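Local coordinates for Glyoxalase/bleomycin resistance protein/dioxygenase (Nostoc punctiforme PCC 73102, PDB 3KOL) that binds a divalent metal between its two subunits and may act as a dioxygenase or lactoylglutathione lyase, at residues N89-F94 / Y137-D142; Y35-G38 / G42-E45; G135-F138 / F144-E147. All blocks are in the same frame, centred on the assembly; numbering follows the deposited sequence.

Contact 1: residues N89-F94 / Y137-D142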
# COMPACT_ATOMS: atom_id res chain seq x y z
N ASN A 89 -2.59 17.59 10.81
CA ASN A 89 -3.88 17.60 10.13
C ASN A 89 -3.82 16.65 8.94
O ASN A 89 -3.10 16.89 7.98
CB ASN A 89 -4.21 19.02 9.66
CG ASN A 89 -5.49 19.09 8.84
OD1 ASN A 89 -6.22 18.11 8.72
ND2 ASN A 89 -5.75 20.26 8.26
N PRO A 90 -4.59 15.54 9.01
CA PRO A 90 -4.62 14.54 7.94
C PRO A 90 -5.09 15.06 6.58
O PRO A 90 -4.88 14.42 5.55
CB PRO A 90 -5.54 13.46 8.50
CG PRO A 90 -6.47 14.24 9.38
CD PRO A 90 -5.54 15.20 10.07
N GLU A 91 -5.74 16.23 6.58
CA GLU A 91 -6.22 16.81 5.33
C GLU A 91 -5.10 17.45 4.52
O GLU A 91 -5.28 17.76 3.35
CB GLU A 91 -7.32 17.83 5.61
CG GLU A 91 -8.53 17.24 6.31
CD GLU A 91 -9.70 18.20 6.38
OE1 GLU A 91 -9.49 19.36 6.82
OE2 GLU A 91 -10.82 17.81 5.99
N LYS A 92 -3.94 17.65 5.15
CA LYS A 92 -2.82 18.23 4.43
C LYS A 92 -2.19 17.13 3.57
O LYS A 92 -1.82 16.08 4.09
CB LYS A 92 -1.78 18.81 5.39
CG LYS A 92 -0.60 19.45 4.68
CD LYS A 92 -1.08 20.32 3.52
CE LYS A 92 -0.10 20.28 2.35
NZ LYS A 92 -0.74 20.74 1.08
N THR A 93 -2.08 17.38 2.27
CA THR A 93 -1.54 16.38 1.34
C THR A 93 -0.08 16.59 0.92
O THR A 93 0.43 17.71 0.90
CB THR A 93 -2.40 16.29 0.07
OG1 THR A 93 -2.45 17.57 -0.57
CG2 THR A 93 -3.83 15.85 0.42
N PHE A 94 0.58 15.48 0.58
CA PHE A 94 1.98 15.48 0.15
C PHE A 94 2.15 14.45 -0.95
O PHE A 94 1.22 13.72 -1.27
CB PHE A 94 2.89 15.06 1.31
CG PHE A 94 2.83 15.96 2.51
CD1 PHE A 94 3.50 17.18 2.53
CD2 PHE A 94 2.12 15.58 3.64
CE1 PHE A 94 3.47 18.01 3.65
CE2 PHE A 94 2.08 16.40 4.77
CZ PHE A 94 2.75 17.62 4.78
N TYR A 137 -14.28 6.94 2.29
CA TYR A 137 -12.92 7.22 2.75
C TYR A 137 -12.90 7.73 4.18
O TYR A 137 -13.76 8.51 4.59
CB TYR A 137 -12.27 8.28 1.85
CG TYR A 137 -12.29 7.95 0.38
CD1 TYR A 137 -11.14 7.50 -0.27
CD2 TYR A 137 -13.46 8.08 -0.37
CE1 TYR A 137 -11.15 7.19 -1.63
CE2 TYR A 137 -13.48 7.78 -1.72
CZ TYR A 137 -12.33 7.34 -2.35
OH TYR A 137 -12.35 7.06 -3.69
N PHE A 138 -11.89 7.30 4.93
CA PHE A 138 -11.74 7.70 6.32
C PHE A 138 -10.28 7.54 6.72
O PHE A 138 -9.55 6.75 6.12
CB PHE A 138 -12.65 6.85 7.20
CG PHE A 138 -12.54 5.37 6.94
CD1 PHE A 138 -11.73 4.57 7.73
CD2 PHE A 138 -13.24 4.79 5.89
CE1 PHE A 138 -11.62 3.20 7.48
CE2 PHE A 138 -13.13 3.43 5.62
CZ PHE A 138 -12.32 2.63 6.42
N TYR A 139 -9.86 8.29 7.73
CA TYR A 139 -8.48 8.24 8.21
C TYR A 139 -8.29 7.23 9.34
O TYR A 139 -9.21 7.02 10.14
CB TYR A 139 -8.06 9.62 8.71
CG TYR A 139 -8.08 10.68 7.64
CD1 TYR A 139 -7.18 10.64 6.58
CD2 TYR A 139 -9.01 11.73 7.68
CE1 TYR A 139 -7.20 11.61 5.58
CE2 TYR A 139 -9.03 12.70 6.68
CZ TYR A 139 -8.12 12.63 5.64
OH TYR A 139 -8.13 13.58 4.64
N ASP A 140 -7.11 6.63 9.41
CA ASP A 140 -6.79 5.68 10.47
C ASP A 140 -6.26 6.52 11.64
O ASP A 140 -6.14 7.74 11.51
CB ASP A 140 -5.78 4.61 9.99
CG ASP A 140 -4.33 5.10 9.96
OD1 ASP A 140 -4.05 6.30 10.18
OD2 ASP A 140 -3.45 4.25 9.70
N PRO A 141 -5.96 5.89 12.79
CA PRO A 141 -5.45 6.62 13.96
C PRO A 141 -4.30 7.60 13.75
O PRO A 141 -4.16 8.57 14.50
CB PRO A 141 -5.08 5.50 14.93
CG PRO A 141 -6.09 4.45 14.62
CD PRO A 141 -6.09 4.46 13.10
N ASP A 142 -3.47 7.36 12.74
CA ASP A 142 -2.33 8.22 12.47
C ASP A 142 -2.59 9.25 11.38
O ASP A 142 -1.74 10.10 11.11
CB ASP A 142 -1.11 7.38 12.09
CG ASP A 142 -0.58 6.57 13.26
OD1 ASP A 142 0.03 7.18 14.16
OD2 ASP A 142 -0.78 5.34 13.28
O HOH W 1 -5.99 13.77 2.87

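Contact 2: residues Y35-G38 / G42-E45. With CO (cobalt (II) ion), chain B.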
# COMPACT_ATOMS: atom_id res chain seq x y z
N TYR A 35 -6.59 -2.05 17.08
CA TYR A 35 -8.03 -1.98 17.28
C TYR A 35 -8.73 -1.58 15.98
O TYR A 35 -9.73 -2.18 15.58
CB TYR A 35 -8.37 -0.96 18.37
CG TYR A 35 -9.78 -1.11 18.89
CD1 TYR A 35 -10.11 -2.12 19.80
CD2 TYR A 35 -10.80 -0.25 18.46
CE1 TYR A 35 -11.42 -2.27 20.25
CE2 TYR A 35 -12.11 -0.40 18.91
CZ TYR A 35 -12.41 -1.42 19.80
OH TYR A 35 -13.70 -1.56 20.25
N PHE A 36 -8.19 -0.56 15.33
CA PHE A 36 -8.74 -0.05 14.08
C PHE A 36 -8.74 -1.11 12.97
O PHE A 36 -9.79 -1.46 12.44
CB PHE A 36 -7.91 1.16 13.62
CG PHE A 36 -8.42 1.84 12.38
CD1 PHE A 36 -9.48 2.74 12.45
CD2 PHE A 36 -7.82 1.60 11.15
CE1 PHE A 36 -9.93 3.41 11.31
CE2 PHE A 36 -8.26 2.26 10.00
CZ PHE A 36 -9.31 3.16 10.08
N TYR A 37 -7.56 -1.62 12.63
CA TYR A 37 -7.44 -2.60 11.56
C TYR A 37 -7.95 -4.00 11.88
O TYR A 37 -8.60 -4.63 11.05
CB TYR A 37 -5.99 -2.68 11.08
CG TYR A 37 -5.54 -1.43 10.35
CD1 TYR A 37 -6.02 -1.14 9.08
CD2 TYR A 37 -4.67 -0.52 10.95
CE1 TYR A 37 -5.65 0.03 8.42
CE2 TYR A 37 -4.30 0.66 10.30
CZ TYR A 37 -4.79 0.92 9.03
OH TYR A 37 -4.42 2.09 8.39
N GLY A 38 -7.65 -4.50 13.08
CA GLY A 38 -8.08 -5.84 13.44
C GLY A 38 -9.49 -5.96 14.00
O GLY A 38 -10.28 -6.79 13.54
N GLY A 42 -11.92 -5.70 10.95
CA GLY A 42 -11.94 -7.15 10.87
C GLY A 42 -10.81 -7.91 10.18
O GLY A 42 -10.97 -9.09 9.88
N LEU A 43 -9.67 -7.26 9.93
CA LEU A 43 -8.57 -7.98 9.29
C LEU A 43 -8.00 -9.02 10.24
O LEU A 43 -7.78 -8.75 11.43
CB LEU A 43 -7.46 -7.01 8.85
CG LEU A 43 -7.88 -5.98 7.79
CD1 LEU A 43 -6.74 -5.01 7.51
CD2 LEU A 43 -8.28 -6.71 6.50
N HIS A 44 -7.78 -10.23 9.73
CA HIS A 44 -7.25 -11.31 10.56
C HIS A 44 -5.79 -11.07 10.92
O HIS A 44 -4.98 -10.69 10.07
CB HIS A 44 -7.39 -12.65 9.83
CG HIS A 44 -7.22 -13.83 10.74
ND1 HIS A 44 -8.05 -14.07 11.81
CD2 HIS A 44 -6.30 -14.83 10.74
CE1 HIS A 44 -7.64 -15.16 12.45
NE2 HIS A 44 -6.58 -15.64 11.82
N GLU A 45 -5.45 -11.29 12.18
CA GLU A 45 -4.09 -11.07 12.64
C GLU A 45 -3.25 -12.34 12.59
O GLU A 45 -3.75 -13.44 12.80
CB GLU A 45 -4.14 -10.53 14.07
CG GLU A 45 -2.80 -10.31 14.73
CD GLU A 45 -2.93 -9.56 16.04
OE1 GLU A 45 -3.86 -9.89 16.82
OE2 GLU A 45 -2.10 -8.66 16.30
CO CO B . -5.33 -17.16 12.46
O HOH W 2 -8.21 -9.28 14.08
O HOH W 3 -6.85 -18.45 12.83
O HOH W 4 -4.05 -18.76 12.92

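Contact 3: residues G135-F138 / F144-E147. With CO (cobalt (II) ion), chain C.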
# COMPACT_ATOMS: atom_id res chain seq x y z
N GLY A 135 -17.89 3.83 -2.77
CA GLY A 135 -16.71 4.02 -1.96
C GLY A 135 -16.89 4.97 -0.79
O GLY A 135 -17.75 5.84 -0.81
N VAL A 136 -16.08 4.77 0.24
CA VAL A 136 -16.11 5.61 1.42
C VAL A 136 -14.67 5.73 1.91
O VAL A 136 -13.93 4.75 1.91
CB VAL A 136 -17.02 5.01 2.52
CG1 VAL A 136 -16.46 3.68 2.99
CG2 VAL A 136 -17.14 5.99 3.69
N TYR A 137 -14.28 6.94 2.29
CA TYR A 137 -12.92 7.22 2.75
C TYR A 137 -12.90 7.73 4.18
O TYR A 137 -13.76 8.51 4.59
CB TYR A 137 -12.27 8.28 1.85
CG TYR A 137 -12.29 7.95 0.38
CD1 TYR A 137 -11.14 7.50 -0.27
CD2 TYR A 137 -13.46 8.08 -0.37
CE1 TYR A 137 -11.15 7.19 -1.63
CE2 TYR A 137 -13.48 7.78 -1.72
CZ TYR A 137 -12.33 7.34 -2.35
OH TYR A 137 -12.35 7.06 -3.69
N PHE A 138 -11.89 7.30 4.93
CA PHE A 138 -11.74 7.70 6.32
C PHE A 138 -10.28 7.54 6.72
O PHE A 138 -9.55 6.75 6.12
CB PHE A 138 -12.65 6.85 7.20
CG PHE A 138 -12.54 5.37 6.94
CD1 PHE A 138 -11.73 4.57 7.73
CD2 PHE A 138 -13.24 4.79 5.89
CE1 PHE A 138 -11.62 3.20 7.48
CE2 PHE A 138 -13.13 3.43 5.62
CZ PHE A 138 -12.32 2.63 6.42
N PHE A 144 -3.61 8.28 8.18
CA PHE A 144 -3.42 7.68 6.86
C PHE A 144 -4.81 7.35 6.31
O PHE A 144 -5.61 6.69 6.97
CB PHE A 144 -2.58 6.41 6.94
CG PHE A 144 -2.33 5.76 5.61
CD1 PHE A 144 -1.64 6.44 4.62
CD2 PHE A 144 -2.81 4.48 5.34
CE1 PHE A 144 -1.42 5.86 3.37
CE2 PHE A 144 -2.60 3.89 4.09
CZ PHE A 144 -1.91 4.58 3.11
N MSE A 145 -5.09 7.79 5.08
CA MSE A 145 -6.40 7.57 4.49
C MSE A 145 -6.68 6.16 3.98
O MSE A 145 -5.91 5.59 3.21
CB MSE A 145 -6.64 8.56 3.36
CG MSE A 145 -8.01 8.43 2.72
SE MSE A 145 -8.25 9.68 1.27
CE MSE A 145 -9.03 11.13 2.29
N ILE A 146 -7.81 5.61 4.42
CA ILE A 146 -8.24 4.28 4.01
C ILE A 146 -9.52 4.39 3.18
O ILE A 146 -10.37 5.23 3.45
CB ILE A 146 -8.55 3.38 5.24
CG1 ILE A 146 -7.30 3.24 6.10
CG2 ILE A 146 -9.05 2.01 4.78
CD1 ILE A 146 -6.13 2.59 5.38
N GLU A 147 -9.63 3.56 2.16
CA GLU A 147 -10.82 3.56 1.33
C GLU A 147 -11.41 2.16 1.34
O GLU A 147 -10.68 1.18 1.31
CB GLU A 147 -10.48 3.94 -0.12
CG GLU A 147 -11.62 3.69 -1.12
CD GLU A 147 -11.19 3.94 -2.56
OE1 GLU A 147 -10.08 4.48 -2.75
OE2 GLU A 147 -11.96 3.61 -3.49
CO CO C . -8.93 5.01 -4.46
O HOH W 5 -9.79 6.85 -4.61
O HOH W 6 -10.71 4.63 -5.74
O HOH W 7 -8.07 5.82 -6.33

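Contact 1: residues N89-F94 / Y137-D142
A proline laid over the face of a tyrosine ring makes this a small surface contact, joining the loop between strands 74-79 and 96-104 to the end of strand 134-139. Pro90 CB stands 3.6 Å from the centroid of the Tyr139 ring, only 5° off its normal, a CH-pi contact centred on the ring, while Pro90 CG lies over the CD2-CE2 side of the same face. Tyr139 has CG anti to its carbonyl carbon (chi1 -62°), a torsion that carries the ring from the strand toward the loop and brings the phenol end close to the turn. There the hydroxyl approaches the Glu91 backbone, with Tyr139 OH 3.8 Å from Glu91 CA.

The polar link runs through water. One molecule donates to Pro90 O at 3.0 Å and hydrogen-bonds to Tyr139 OH at 2.8 Å, meeting the ring at its edge and in its plane. The loop is shaped by a type I turn from Asn89 to Lys92, closed by Lys92 N to Asn89 O, and by an Asx turn in which Glu91 N donates to Asn89 OD1 at 2.9 Å from well above the amide carbonyl plane. Beyond Tyr139 the chain turns again: Asp142 N donates to Asp140 OD1 at 2.8 Å, a second Asx turn, and Phe144 N bonds to the same oxygen. The dimer interface is adjacent, since Asp142 O accepts from Arg96 NE of the second subunit and Pro90 packs on that same arginine. The contact therefore combines dispersion and CH-pi attraction across a ring face with a solvent-mediated bond at the phenol end, and no charged pair joins the two segments.

Contact 2: residues Y35-G38 / G42-E45
Leu43 N donates to Tyr37 O at 3.1 Å, in the carbonyl plane and with an angle of 155° at the hydrogen, tying the chain that leaves helix 30-40 back to its last turns. The leucine side chain folds over the same carbonyl: Leu43 CB is 3.4 Å from Tyr37 O, and Leu43 CD1 reaches Tyr37 CD1 at 4.2 Å. Beside this bond the backbones run close, with Gly42 CA 3.2 Å from Gly38 O in a CA-H...O contact. A water donates to Leu43 O at 2.7 Å and, weakly, to Gly38 O.

This is the connection from helix 30-40 to strand 44-45 in a vicinal-oxygen-chelate fold. Gly42 makes the exit with positive phi (71°), and the chain then enters the strand. Further out, Tyr37 and Leu43 both pack on Leu75 of strand 74-79, and Leu43 also meets Leu17 of the second subunit. Tyr37 OH hydrogen-bonds to Asp140, whereas the Tyr37 ring carries Phe36 CD2 over one face. The exposed His44, whose side chain leads away from the helix, binds a cobalt ion through His44 NE2 at 2.1 Å, and two waters are also bound to the metal.

Contact 3: residues G135-F138 / F144-E147
Tyr137 lies alongside Glu147, the two side chains pointing the same way, so that Glu147 CG sits over the phenol ring 4.0 Å from its centroid. The carboxylate is turned 42° from the ring plane, and Glu147 OE1 comes within 3.1 Å of Tyr137 CE1. Glu147, extended from a chi1 of 168° that sets CG opposite the backbone N, reaches past the ring to the cobalt ion, which OE1 binds at 2.1 Å. The other oxygen does not coordinate the metal but accepts from a metal-bound water, 2.8 Å from Glu147 OE2. A second metal-bound water hydrogen-bonds to Tyr137 OH at 2.7 Å, placing the phenol in the second shell. The selenium of selenomethionine Met145 meets Tyr137 CD1 obliquely, in a Met-aromatic contact.

These residues belong to the antiparallel hairpin of strands 134-139 and 145-150, in one of the two curved sheets of the vicinal-oxygen-chelate fold. Tyr137 and Glu147 form a non-hydrogen-bonded pair; Phe138 and Ile146 follow as a hydrogen-bonded pair, joined by Phe138 N to Ile146 O at 3.0 Å and Ile146 N to Phe138 O at 2.7 Å. Their side chains occupy the sheet face turned from the metal, where Ile146 CB lies over the Phe138 ring and Ile146 CG2 touches Phe138 CZ at 3.7 Å. Helix 109-118 packs on Phe138, and helix 30-40 on Ile146. His99 of the adjacent strand 96-104 and His22 of the second subunit complete the cobalt site, which thus spans the dimer interface.

Contacts 1 and 3 share strand 134-139, their centres about 9 Å apart: Tyr137 serves the metal side of the hairpin, while Tyr139, two residues on, reaches the 89-94 loop, with its side chain about 12 Å from a cobalt ion. Tyr139 OH also packs 3.5 Å from Met145 CE, joining the two contacts directly. Contact 2 lies at the end of helix 30-40 and meets both others through Phe36 and Tyr37. Tyr37 OH hydrogen-bonds Asp140 OD2 of contact 1 at 2.7 Å, and Phe36 CZ lies 3.5 Å from Phe138 CE1. Contact 3 supplies Glu147 to the intersubunit cobalt site; the cobalt on His44 in contact 2 is a separate ion.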